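Local atomic coordinates of aminopeptidase N family protein (Idiomarina loihiensis L2TR, PDB entry 4FGM), a protein that probably acts as a zinc-dependent aminopeptidase of the M61 family, removing residues from the N-terminal ends of peptides. Residues F234-L245 against L270-I281; N280-A288 against Y299-E307. One frame throughout, in Å; residues are numbered along the deposited sequence.

In the fold
The two contacts come in series along the chain, with centres about 14 Å apart, and share Asn280 and Ile281 where one hands over to the other. Interaction 1 sets the outermost strand 235-238 and its partner 242-248, from a five-stranded mixed sheet, against the C-terminal end of helix 262-277. Interaction 2 follows, packing the loop after that helix against the short helix 303-306 and the residues before it. Both reach the zinc and the bound maleic acid: His273 and His277 come from the first, Glu307 from the second. Together they assemble the metal site, so the three protein ligands come from one helix and the chain that returns to it.

Interaction 1 (F234-L245 against L270-I281); sequences FGGLEHRNSTAL and LCCHEYFHSWNI. With ZN (zinc ion), chain C; MAE (maleic acid), chain B.
Glu238 lies over His277 like a lid. Its carboxylate is stacked on one face of the imidazole, the two planes 17° apart, with Glu238 CD 3.7 Å above the His277 ring plane and offset toward the rim. A bend at chi2 (-81°) folds the Glu238 chain back over the ring, and its CB packs 3.3 Å from His277 CB. The ring is fixed from its edge too: His277 ND1 donates in plane to Asn280 O, which turns NE2 to the zinc, 2.0 Å away. Cut back to an alanine, Glu238 would lose the carboxylate over His277 and the CG that Ile281 CG2 packs on, and the imidazole would probably be less firmly held in its tilt. His273 and Glu274 complete the HExxH signature of the zinc peptidases on this helix, and the edge strand running past it lines the maleic acid pocket, an arrangement consistent with the substrate-binding strand of related metallopeptidases. Glu274 is equally hemmed in. Thr243 OG1 presses on Glu274 CB at 3.1 Å while donating to Leu237 O from above the carbonyl plane. Glu274 OE1 lies 3.4 Å from Glu238 OE1, two acceptors without a hydrogen bond, their carboxylate planes 22° apart. Glu238 OE1 is also 3.3 Å from O2 of the maleic acid. A CB on Gly236 would run into Glu274 OE2 as the carboxylate now lies. The ends of the contact are looser. At one, exposed Phe234 reaches Leu270 CD2 through its CE2 at 3.8 Å, an oblique apolar touch. At the other, a water bridges the gap, accepting from His239 N and lying 2.9 Å from Glu274 O, to which it can donate, with a weak link to Ser278 OG.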
loop_
_atom_site.group_PDB
_atom_site.type_symbol
_atom_site.label_atom_id
_atom_site.label_comp_id
_atom_site.label_asym_id
_atom_site.label_seq_id
_atom_site.Cartn_x
_atom_site.Cartn_y
_atom_site.Cartn_z
ATOM N N PHE A 234 -6.882 0.026 7.039
ATOM C CA PHE A 234 -6.277 0.763 5.941
ATOM C C PHE A 234 -5.531 -0.201 5.042
ATOM O O PHE A 234 -4.966 -1.186 5.508
ATOM C CB PHE A 234 -5.316 1.827 6.470
ATOM C CG PHE A 234 -4.906 2.830 5.435
ATOM C CD1 PHE A 234 -3.617 2.824 4.901
ATOM C CD2 PHE A 234 -5.818 3.781 4.985
ATOM C CE1 PHE A 234 -3.242 3.754 3.926
ATOM C CE2 PHE A 234 -5.459 4.711 4.014
ATOM C CZ PHE A 234 -4.164 4.700 3.484
ATOM N N GLY A 235 -5.537 0.080 3.749
ATOM C CA GLY A 235 -4.849 -0.790 2.821
ATOM C C GLY A 235 -5.465 -0.782 1.441
ATOM O O GLY A 235 -6.664 -0.517 1.276
ATOM N N GLY A 236 -4.629 -1.069 0.449
ATOM C CA GLY A 236 -5.079 -1.113 -0.927
ATOM C C GLY A 236 -4.109 -1.902 -1.780
ATOM O O GLY A 236 -2.927 -2.006 -1.455
ATOM N N LEU A 237 -4.616 -2.483 -2.860
ATOM C CA LEU A 237 -3.785 -3.252 -3.779
ATOM C C LEU A 237 -4.186 -2.869 -5.196
ATOM O O LEU A 237 -5.348 -2.967 -5.576
ATOM C CB LEU A 237 -3.967 -4.760 -3.560
ATOM C CG LEU A 237 -3.033 -5.647 -4.396
ATOM C CD1 LEU A 237 -1.588 -5.192 -4.210
ATOM C CD2 LEU A 237 -3.195 -7.099 -3.993
ATOM N N GLU A 238 -3.211 -2.410 -5.966
ATOM C CA GLU A 238 -3.444 -1.982 -7.335
ATOM C C GLU A 238 -3.657 -3.138 -8.297
ATOM O O GLU A 238 -3.173 -4.247 -8.074
ATOM C CB GLU A 238 -2.258 -1.156 -7.831
ATOM C CG GLU A 238 -0.987 -1.965 -8.011
ATOM C CD GLU A 238 -0.237 -2.190 -6.716
ATOM O OE1 GLU A 238 -0.836 -2.017 -5.633
ATOM O OE2 GLU A 238 0.955 -2.550 -6.782
ATOM N N HIS A 239 -4.378 -2.852 -9.377
ATOM C CA HIS A 239 -4.649 -3.829 -10.426
ATOM C C HIS A 239 -4.803 -3.069 -11.745
ATOM O O HIS A 239 -5.014 -1.847 -11.743
ATOM C CB HIS A 239 -5.896 -4.645 -10.076
ATOM C CG HIS A 239 -5.712 -5.507 -8.869
ATOM N ND1 HIS A 239 -4.864 -6.594 -8.855
ATOM C CD2 HIS A 239 -6.200 -5.395 -7.610
ATOM C CE1 HIS A 239 -4.833 -7.113 -7.639
ATOM N NE2 HIS A 239 -5.635 -6.404 -6.865
ATOM N N ARG A 240 -4.680 -3.782 -12.866
ATOM C CA ARG A 240 -4.749 -3.148 -14.179
ATOM C C ARG A 240 -5.969 -2.285 -14.464
ATOM O O ARG A 240 -5.839 -1.257 -15.115
ATOM C CB ARG A 240 -4.560 -4.188 -15.287
ATOM C CG ARG A 240 -5.614 -5.269 -15.382
ATOM C CD ARG A 240 -5.110 -6.378 -16.283
ATOM N NE ARG A 240 -4.059 -7.156 -15.630
ATOM C CZ ARG A 240 -3.351 -8.108 -16.228
ATOM N NH1 ARG A 240 -3.578 -8.392 -17.499
ATOM N NH2 ARG A 240 -2.434 -8.793 -15.557
ATOM N N ASN A 241 -7.147 -2.665 -13.983
ATOM C CA ASN A 241 -8.315 -1.827 -14.242
ATOM C C ASN A 241 -9.231 -1.718 -13.020
ATOM O O ASN A 241 -10.424 -1.409 -13.129
ATOM C CB ASN A 241 -9.076 -2.341 -15.474
ATOM C CG ASN A 241 -9.852 -3.625 -15.205
ATOM O OD1 ASN A 241 -9.530 -4.383 -14.286
ATOM N ND2 ASN A 241 -10.881 -3.879 -16.025
ATOM N N SER A 242 -8.644 -1.953 -11.851
ATOM C CA SER A 242 -9.373 -1.881 -10.589
ATOM C C SER A 242 -8.392 -1.867 -9.420
ATOM O O SER A 242 -7.175 -2.019 -9.592
ATOM C CB SER A 242 -10.286 -3.097 -10.430
ATOM O OG SER A 242 -9.518 -4.261 -10.187
ATOM N N THR A 243 -8.934 -1.687 -8.226
ATOM C CA THR A 243 -8.127 -1.706 -7.023
ATOM C C THR A 243 -9.011 -2.176 -5.884
ATOM O O THR A 243 -10.220 -1.949 -5.893
ATOM C CB THR A 243 -7.525 -0.309 -6.690
ATOM O OG1 THR A 243 -6.695 -0.418 -5.526
ATOM C CG2 THR A 243 -8.617 0.715 -6.436
ATOM N N ALA A 244 -8.407 -2.868 -4.927
ATOM C CA ALA A 244 -9.131 -3.352 -3.758
ATOM C C ALA A 244 -8.646 -2.517 -2.570
ATOM O O ALA A 244 -7.448 -2.486 -2.255
ATOM C CB ALA A 244 -8.845 -4.838 -3.529
ATOM N N LEU A 245 -9.584 -1.834 -1.923
ATOM C CA LEU A 245 -9.263 -0.981 -0.791
ATOM C C LEU A 245 -9.970 -1.391 0.488
ATOM O O LEU A 245 -11.096 -1.882 0.463
ATOM C CB LEU A 245 -9.670 0.461 -1.090
ATOM C CG LEU A 245 -9.303 1.084 -2.434
ATOM C CD1 LEU A 245 -10.082 2.396 -2.597
ATOM C CD2 LEU A 245 -7.786 1.305 -2.508
ATOM N N LEU A 270 -5.295 7.551 -0.827
ATOM C CA LEU A 270 -5.191 6.113 -1.081
ATOM C C LEU A 270 -5.679 5.775 -2.491
ATOM O O LEU A 270 -5.018 5.022 -3.218
ATOM C CB LEU A 270 -6.014 5.324 -0.058
ATOM C CG LEU A 270 -6.086 3.799 -0.248
ATOM C CD1 LEU A 270 -4.694 3.173 -0.201
ATOM C CD2 LEU A 270 -6.945 3.210 0.850
ATOM N N CYS A 271 -6.829 6.332 -2.875
ATOM C CA CYS A 271 -7.389 6.071 -4.202
ATOM C C CYS A 271 -6.455 6.597 -5.279
ATOM O O CYS A 271 -6.204 5.931 -6.282
ATOM C CB CYS A 271 -8.752 6.740 -4.363
ATOM S SG CYS A 271 -10.000 6.158 -3.221
ATOM N N CYS A 272 -5.947 7.803 -5.057
ATOM C CA CYS A 272 -5.030 8.440 -5.987
ATOM C C CYS A 272 -3.778 7.577 -6.156
ATOM O O CYS A 272 -3.215 7.481 -7.246
ATOM C CB CYS A 272 -4.641 9.818 -5.454
ATOM S SG CYS A 272 -3.569 10.761 -6.532
ATOM N N HIS A 273 -3.360 6.951 -5.061
ATOM C CA HIS A 273 -2.178 6.102 -5.041
ATOM C C HIS A 273 -2.379 4.826 -5.882
ATOM O O HIS A 273 -1.537 4.471 -6.718
ATOM C CB HIS A 273 -1.852 5.731 -3.588
ATOM C CG HIS A 273 -0.599 4.929 -3.427
ATOM N ND1 HIS A 273 0.602 5.495 -3.055
ATOM C CD2 HIS A 273 -0.358 3.607 -3.590
ATOM C CE1 HIS A 273 1.531 4.556 -2.994
ATOM N NE2 HIS A 273 0.974 3.402 -3.313
ATOM N N GLU A 274 -3.495 4.134 -5.666
ATOM C CA GLU A 274 -3.745 2.905 -6.407
ATOM C C GLU A 274 -3.975 3.180 -7.893
ATOM O O GLU A 274 -3.491 2.443 -8.753
ATOM C CB GLU A 274 -4.946 2.169 -5.811
ATOM C CG GLU A 274 -4.828 1.841 -4.318
ATOM C CD GLU A 274 -3.500 1.207 -3.939
ATOM O OE1 GLU A 274 -2.888 0.531 -4.788
ATOM O OE2 GLU A 274 -3.067 1.369 -2.781
ATOM N N TYR A 275 -4.706 4.254 -8.182
ATOM C CA TYR A 275 -5.010 4.649 -9.556
ATOM C C TYR A 275 -3.711 4.914 -10.319
ATOM O O TYR A 275 -3.521 4.425 -11.435
ATOM C CB TYR A 275 -5.876 5.912 -9.554
ATOM C CG TYR A 275 -6.607 6.186 -10.856
ATOM C CD1 TYR A 275 -7.667 5.373 -11.267
ATOM C CD2 TYR A 275 -6.269 7.286 -11.654
ATOM C CE1 TYR A 275 -8.371 5.651 -12.430
ATOM C CE2 TYR A 275 -6.969 7.572 -12.822
ATOM C CZ TYR A 275 -8.019 6.756 -13.203
ATOM O OH TYR A 275 -8.739 7.053 -14.331
ATOM N N PHE A 276 -2.815 5.682 -9.709
ATOM C CA PHE A 276 -1.532 6.007 -10.324
ATOM C C PHE A 276 -0.778 4.725 -10.668
ATOM O O PHE A 276 -0.103 4.630 -11.705
ATOM C CB PHE A 276 -0.679 6.828 -9.357
ATOM C CG PHE A 276 0.512 7.483 -10.000
ATOM C CD1 PHE A 276 0.358 8.648 -10.750
ATOM C CD2 PHE A 276 1.780 6.924 -9.887
ATOM C CE1 PHE A 276 1.448 9.250 -11.371
ATOM C CE2 PHE A 276 2.885 7.521 -10.507
ATOM C CZ PHE A 276 2.716 8.686 -11.254
ATOM N N HIS A 277 -0.907 3.738 -9.784
ATOM C CA HIS A 277 -0.253 2.440 -9.962
ATOM C C HIS A 277 -0.703 1.779 -11.275
ATOM O O HIS A 277 -0.008 0.890 -11.800
ATOM C CB HIS A 277 -0.559 1.502 -8.784
ATOM C CG HIS A 277 0.451 1.565 -7.679
ATOM N ND1 HIS A 277 1.814 1.576 -7.905
ATOM C CD2 HIS A 277 0.298 1.552 -6.336
ATOM C CE1 HIS A 277 2.454 1.563 -6.752
ATOM N NE2 HIS A 277 1.555 1.547 -5.784
ATOM N N SER A 278 -1.867 2.186 -11.795
ATOM C CA SER A 278 -2.359 1.615 -13.054
ATOM C C SER A 278 -1.284 1.798 -14.119
ATOM O O SER A 278 -1.089 0.937 -15.001
ATOM C CB SER A 278 -3.623 2.330 -13.515
ATOM O OG SER A 278 -4.727 1.892 -12.750
ATOM N N TRP A 279 -0.615 2.946 -14.069
ATOM C CA TRP A 279 0.436 3.217 -15.035
ATOM C C TRP A 279 1.747 2.756 -14.422
ATOM O O TRP A 279 2.531 2.022 -15.042
ATOM C CB TRP A 279 0.535 4.710 -15.313
ATOM C CG TRP A 279 -0.581 5.249 -16.119
ATOM C CD1 TRP A 279 -0.620 5.396 -17.484
ATOM C CD2 TRP A 279 -1.824 5.746 -15.624
ATOM N NE1 TRP A 279 -1.817 5.971 -17.867
ATOM C CE2 TRP A 279 -2.572 6.199 -16.746
ATOM C CE3 TRP A 279 -2.378 5.864 -14.340
ATOM C CZ2 TRP A 279 -3.841 6.753 -16.620
ATOM C CZ3 TRP A 279 -3.642 6.418 -14.208
ATOM C CH2 TRP A 279 -4.363 6.862 -15.346
ATOM N N ASN A 280 1.974 3.182 -13.190
ATOM C CA ASN A 280 3.207 2.843 -12.507
ATOM C C ASN A 280 3.113 1.558 -11.700
ATOM O O ASN A 280 2.471 1.547 -10.635
ATOM C CB ASN A 280 3.560 4.031 -11.614
ATOM C CG ASN A 280 5.035 4.116 -11.259
ATOM O OD1 ASN A 280 5.876 3.466 -11.874
ATOM N ND2 ASN A 280 5.356 4.961 -10.264
ATOM N N ILE A 281 3.654 0.482 -12.279
ATOM C CA ILE A 281 3.670 -0.880 -11.742
ATOM C C ILE A 281 2.770 -1.904 -12.384
ATOM O O ILE A 281 3.058 -3.109 -12.296
ATOM C CB ILE A 281 3.446 -0.938 -10.205
ATOM C CG1 ILE A 281 4.122 -2.199 -9.645
ATOM C CG2 ILE A 281 1.974 -1.142 -9.898
ATOM C CD1 ILE A 281 5.582 -2.296 -9.995
HETATM ZN ZN ZN C . 1.932 1.421 -3.826
HETATM C C1 MAE B . 1.044 -0.508 -2.197
HETATM O O1 MAE B . 2.300 -0.710 -2.338
HETATM O O2 MAE B . 0.395 -0.113 -3.193
HETATM C C2 MAE B . 0.441 -0.807 -0.879
HETATM C C3 MAE B . 0.187 -1.960 -0.265
HETATM C C4 MAE B . 0.466 -3.298 -0.774
HETATM O O3 MAE B . 0.952 -3.574 -1.887
HETATM O O4 MAE B . 0.214 -4.216 0.034
HETATM O O HOH W 1 -5.020 0.158 -9.748
#

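Interaction 2 (N280-A288 against Y299-E307); sequences NIKTLKPKA and YTEQLWFYE. With ZN (zinc ion), chain C; MAE (maleic acid), chain B.
The carbonyl oxygen of Gln302, whose side chain lies against Pro286 CB, is gripped by two backbone donors, Phe305 N at 2.9 Å and Tyr306 N at 3.1 Å. These bonds wind the short helix 303-306 and present Phe305 and Tyr306 to the loop 280-288. Tyr306 carries most of the contact. Pro286 CD and Phe305 CD1 cover opposite faces of its ring, the proline carbon 3.3 Å from Tyr306 CE2, and Ile281 CD1 comes in obliquely, 3.6 Å from Tyr306 CG. With CG anti to its carbonyl carbon (chi1 -73°), the tyrosine reaches across to Lys285, and its hydroxyl is hydrogen-bonded to Thr419, which also bonds Gln302 OE1. Phe305 meets the loop as well: Leu284 CD1 lies at its ring edge, 3.7 Å from Phe305 CE1. Beside this pair of rings, the Asn280 amide reaches both, its plane 49° from that of Tyr306. Its OD1 is 3.3 Å from Phe305 CE1, yet this buried oxygen finds no polar partner, whereas ND2 is hydrogen-bonded. Right after Tyr306, the chain gives Glu307, whose OE1 binds the zinc at 2.2 Å, beside His273 and His277. Tyr306 is clamped on both faces and tied at its hydroxyl, which is consistent with the loop that leaves the HExxH helix helping to set where Glu307 stands relative to the two histidines.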
loop_
_atom_site.group_PDB
_atom_site.type_symbol
_atom_site.label_atom_id
_atom_site.label_comp_id
_atom_site.label_asym_id
_atom_site.label_seq_id
_atom_site.Cartn_x
_atom_site.Cartn_y
_atom_site.Cartn_z
ATOM N N ASN A 280 1.974 3.182 -13.190
ATOM C CA ASN A 280 3.207 2.843 -12.507
ATOM C C ASN A 280 3.113 1.558 -11.700
ATOM O O ASN A 280 2.471 1.547 -10.635
ATOM C CB ASN A 280 3.560 4.031 -11.614
ATOM C CG ASN A 280 5.035 4.116 -11.259
ATOM O OD1 ASN A 280 5.876 3.466 -11.874
ATOM N ND2 ASN A 280 5.356 4.961 -10.264
ATOM N N ILE A 281 3.654 0.482 -12.279
ATOM C CA ILE A 281 3.670 -0.880 -11.742
ATOM C C ILE A 281 2.770 -1.904 -12.384
ATOM O O ILE A 281 3.058 -3.109 -12.296
ATOM C CB ILE A 281 3.446 -0.938 -10.205
ATOM C CG1 ILE A 281 4.122 -2.199 -9.645
ATOM C CG2 ILE A 281 1.974 -1.142 -9.898
ATOM C CD1 ILE A 281 5.582 -2.296 -9.995
ATOM N N LYS A 282 1.670 -1.449 -12.967
ATOM C CA LYS A 282 0.779 -2.398 -13.602
ATOM C C LYS A 282 1.159 -2.530 -15.070
ATOM O O LYS A 282 1.089 -3.637 -15.622
ATOM C CB LYS A 282 -0.687 -1.971 -13.494
ATOM C CG LYS A 282 -1.316 -2.311 -12.138
ATOM C CD LYS A 282 -0.586 -3.469 -11.460
ATOM C CE LYS A 282 -1.190 -4.778 -11.868
ATOM N NZ LYS A 282 -0.181 -5.846 -11.697
ATOM N N THR A 283 1.545 -1.419 -15.712
ATOM C CA THR A 283 1.942 -1.466 -17.119
ATOM C C THR A 283 3.429 -1.150 -17.220
ATOM O O THR A 283 4.186 -1.903 -17.835
ATOM C CB THR A 283 1.112 -0.497 -17.979
ATOM O OG1 THR A 283 0.931 0.744 -17.282
ATOM C CG2 THR A 283 -0.244 -1.117 -18.294
ATOM N N LEU A 284 3.848 -0.036 -16.625
ATOM C CA LEU A 284 5.263 0.327 -16.594
ATOM C C LEU A 284 5.724 -0.466 -15.369
ATOM O O LEU A 284 5.172 -0.291 -14.285
ATOM C CB LEU A 284 5.434 1.831 -16.332
ATOM C CG LEU A 284 6.748 2.558 -16.670
ATOM C CD1 LEU A 284 7.146 3.417 -15.487
ATOM C CD2 LEU A 284 7.860 1.578 -17.014
ATOM N N LYS A 285 6.702 -1.350 -15.529
ATOM C CA LYS A 285 7.165 -2.153 -14.403
ATOM C C LYS A 285 8.563 -2.700 -14.657
ATOM O O LYS A 285 9.053 -2.640 -15.782
ATOM C CB LYS A 285 6.194 -3.317 -14.164
ATOM C CG LYS A 285 6.316 -4.452 -15.174
ATOM C CD LYS A 285 5.228 -5.512 -14.982
ATOM C CE LYS A 285 3.881 -5.013 -15.498
ATOM N NZ LYS A 285 2.804 -6.055 -15.427
ATOM N N PRO A 286 9.234 -3.225 -13.610
ATOM C CA PRO A 286 10.582 -3.767 -13.819
ATOM C C PRO A 286 10.532 -5.076 -14.611
ATOM O O PRO A 286 9.542 -5.811 -14.554
ATOM C CB PRO A 286 11.109 -3.955 -12.397
ATOM C CG PRO A 286 9.873 -4.230 -11.608
ATOM C CD PRO A 286 8.863 -3.258 -12.181
ATOM N N LYS A 287 11.602 -5.359 -15.346
ATOM C CA LYS A 287 11.671 -6.566 -16.156
ATOM C C LYS A 287 11.564 -7.829 -15.317
ATOM O O LYS A 287 11.098 -8.863 -15.795
ATOM C CB LYS A 287 12.966 -6.574 -16.973
ATOM C CG LYS A 287 13.056 -5.382 -17.913
ATOM C CD LYS A 287 14.138 -5.534 -18.972
ATOM C CE LYS A 287 14.158 -4.311 -19.885
ATOM N NZ LYS A 287 15.086 -4.462 -21.037
ATOM N N ALA A 288 11.985 -7.742 -14.062
ATOM C CA ALA A 288 11.923 -8.890 -13.163
ATOM C C ALA A 288 10.476 -9.335 -12.960
ATOM O O ALA A 288 10.224 -10.448 -12.512
ATOM C CB ALA A 288 12.560 -8.538 -11.822
ATOM N N TYR A 299 13.311 -10.714 -6.380
ATOM C CA TYR A 299 14.063 -9.535 -5.987
ATOM C C TYR A 299 14.222 -8.421 -7.013
ATOM O O TYR A 299 14.511 -8.672 -8.177
ATOM C CB TYR A 299 15.453 -9.977 -5.516
ATOM C CG TYR A 299 15.434 -11.055 -4.451
ATOM C CD1 TYR A 299 15.188 -10.739 -3.114
ATOM C CD2 TYR A 299 15.661 -12.394 -4.780
ATOM C CE1 TYR A 299 15.167 -11.727 -2.131
ATOM C CE2 TYR A 299 15.644 -13.389 -3.805
ATOM C CZ TYR A 299 15.396 -13.049 -2.480
ATOM O OH TYR A 299 15.360 -14.023 -1.500
ATOM N N THR A 300 14.038 -7.188 -6.558
ATOM C CA THR A 300 14.213 -6.012 -7.397
ATOM C C THR A 300 14.427 -4.800 -6.490
ATOM O O THR A 300 13.740 -4.636 -5.483
ATOM C CB THR A 300 12.997 -5.750 -8.324
ATOM O OG1 THR A 300 13.248 -4.571 -9.103
ATOM C CG2 THR A 300 11.719 -5.554 -7.514
ATOM N N GLU A 301 15.392 -3.962 -6.847
ATOM C CA GLU A 301 15.704 -2.771 -6.064
ATOM C C GLU A 301 14.943 -1.563 -6.585
ATOM O O GLU A 301 15.171 -0.446 -6.123
ATOM C CB GLU A 301 17.197 -2.459 -6.153
ATOM C CG GLU A 301 17.640 -2.068 -7.567
ATOM C CD GLU A 301 19.089 -1.626 -7.632
ATOM O OE1 GLU A 301 19.972 -2.395 -7.191
ATOM O OE2 GLU A 301 19.339 -0.507 -8.129
ATOM N N GLN A 302 14.039 -1.783 -7.536
ATOM C CA GLN A 302 13.300 -0.680 -8.137
ATOM C C GLN A 302 12.060 -0.136 -7.421
ATOM O O GLN A 302 11.419 0.793 -7.918
ATOM C CB GLN A 302 12.936 -1.054 -9.572
ATOM C CG GLN A 302 14.151 -1.282 -10.458
ATOM C CD GLN A 302 13.783 -1.722 -11.858
ATOM O OE1 GLN A 302 12.962 -1.091 -12.525
ATOM N NE2 GLN A 302 14.394 -2.806 -12.314
ATOM N N LEU A 303 11.713 -0.686 -6.260
ATOM C CA LEU A 303 10.536 -0.192 -5.552
ATOM C C LEU A 303 10.676 1.265 -5.105
ATOM O O LEU A 303 9.683 1.905 -4.754
ATOM C CB LEU A 303 10.213 -1.086 -4.358
ATOM C CG LEU A 303 9.799 -2.519 -4.727
ATOM C CD1 LEU A 303 9.344 -3.255 -3.474
ATOM C CD2 LEU A 303 8.673 -2.495 -5.758
ATOM N N TRP A 304 11.898 1.798 -5.125
ATOM C CA TRP A 304 12.108 3.195 -4.737
ATOM C C TRP A 304 11.404 4.059 -5.774
ATOM O O TRP A 304 10.979 5.184 -5.500
ATOM C CB TRP A 304 13.600 3.555 -4.725
ATOM C CG TRP A 304 14.268 3.506 -6.082
ATOM C CD1 TRP A 304 14.955 2.449 -6.627
ATOM C CD2 TRP A 304 14.312 4.554 -7.061
ATOM N NE1 TRP A 304 15.421 2.778 -7.877
ATOM C CE2 TRP A 304 15.041 4.059 -8.169
ATOM C CE3 TRP A 304 13.808 5.861 -7.109
ATOM C CZ2 TRP A 304 15.280 4.829 -9.311
ATOM C CZ3 TRP A 304 14.048 6.629 -8.248
ATOM C CH2 TRP A 304 14.778 6.108 -9.334
ATOM N N PHE A 305 11.291 3.517 -6.979
ATOM C CA PHE A 305 10.648 4.228 -8.064
ATOM C C PHE A 305 9.167 3.862 -8.147
ATOM O O PHE A 305 8.291 4.737 -8.143
ATOM C CB PHE A 305 11.373 3.913 -9.385
ATOM C CG PHE A 305 10.698 4.483 -10.605
ATOM C CD1 PHE A 305 9.692 3.766 -11.267
ATOM C CD2 PHE A 305 11.046 5.746 -11.075
ATOM C CE1 PHE A 305 9.041 4.305 -12.382
ATOM C CE2 PHE A 305 10.406 6.298 -12.187
ATOM C CZ PHE A 305 9.398 5.576 -12.846
ATOM N N TYR A 306 8.885 2.568 -8.201
ATOM C CA TYR A 306 7.507 2.115 -8.308
ATOM C C TYR A 306 6.640 2.432 -7.098
ATOM O O TYR A 306 5.430 2.613 -7.225
ATOM C CB TYR A 306 7.494 0.627 -8.663
ATOM C CG TYR A 306 7.900 0.447 -10.101
ATOM C CD1 TYR A 306 7.072 0.909 -11.131
ATOM C CD2 TYR A 306 9.151 -0.059 -10.440
ATOM C CE1 TYR A 306 7.487 0.881 -12.460
ATOM C CE2 TYR A 306 9.579 -0.089 -11.770
ATOM C CZ TYR A 306 8.739 0.389 -12.773
ATOM O OH TYR A 306 9.160 0.413 -14.080
ATOM N N GLU A 307 7.251 2.513 -5.924
ATOM C CA GLU A 307 6.491 2.867 -4.737
ATOM C C GLU A 307 6.787 4.321 -4.378
ATOM O O GLU A 307 5.881 5.069 -4.006
ATOM C CB GLU A 307 6.834 1.944 -3.563
ATOM C CG GLU A 307 6.238 0.542 -3.673
ATOM C CD GLU A 307 4.731 0.554 -3.883
ATOM O OE1 GLU A 307 4.120 1.628 -3.748
ATOM O OE2 GLU A 307 4.158 -0.511 -4.178
HETATM ZN ZN ZN C . 1.932 1.421 -3.826
HETATM C C1 MAE B . 1.044 -0.508 -2.197
HETATM O O1 MAE B . 2.300 -0.710 -2.338
HETATM O O2 MAE B . 0.395 -0.113 -3.193
HETATM C C2 MAE B . 0.441 -0.807 -0.879
HETATM C C3 MAE B . 0.187 -1.960 -0.265
HETATM C C4 MAE B . 0.466 -3.298 -0.774
HETATM O O3 MAE B . 0.952 -3.574 -1.887
HETATM O O4 MAE B . 0.214 -4.216 0.034
#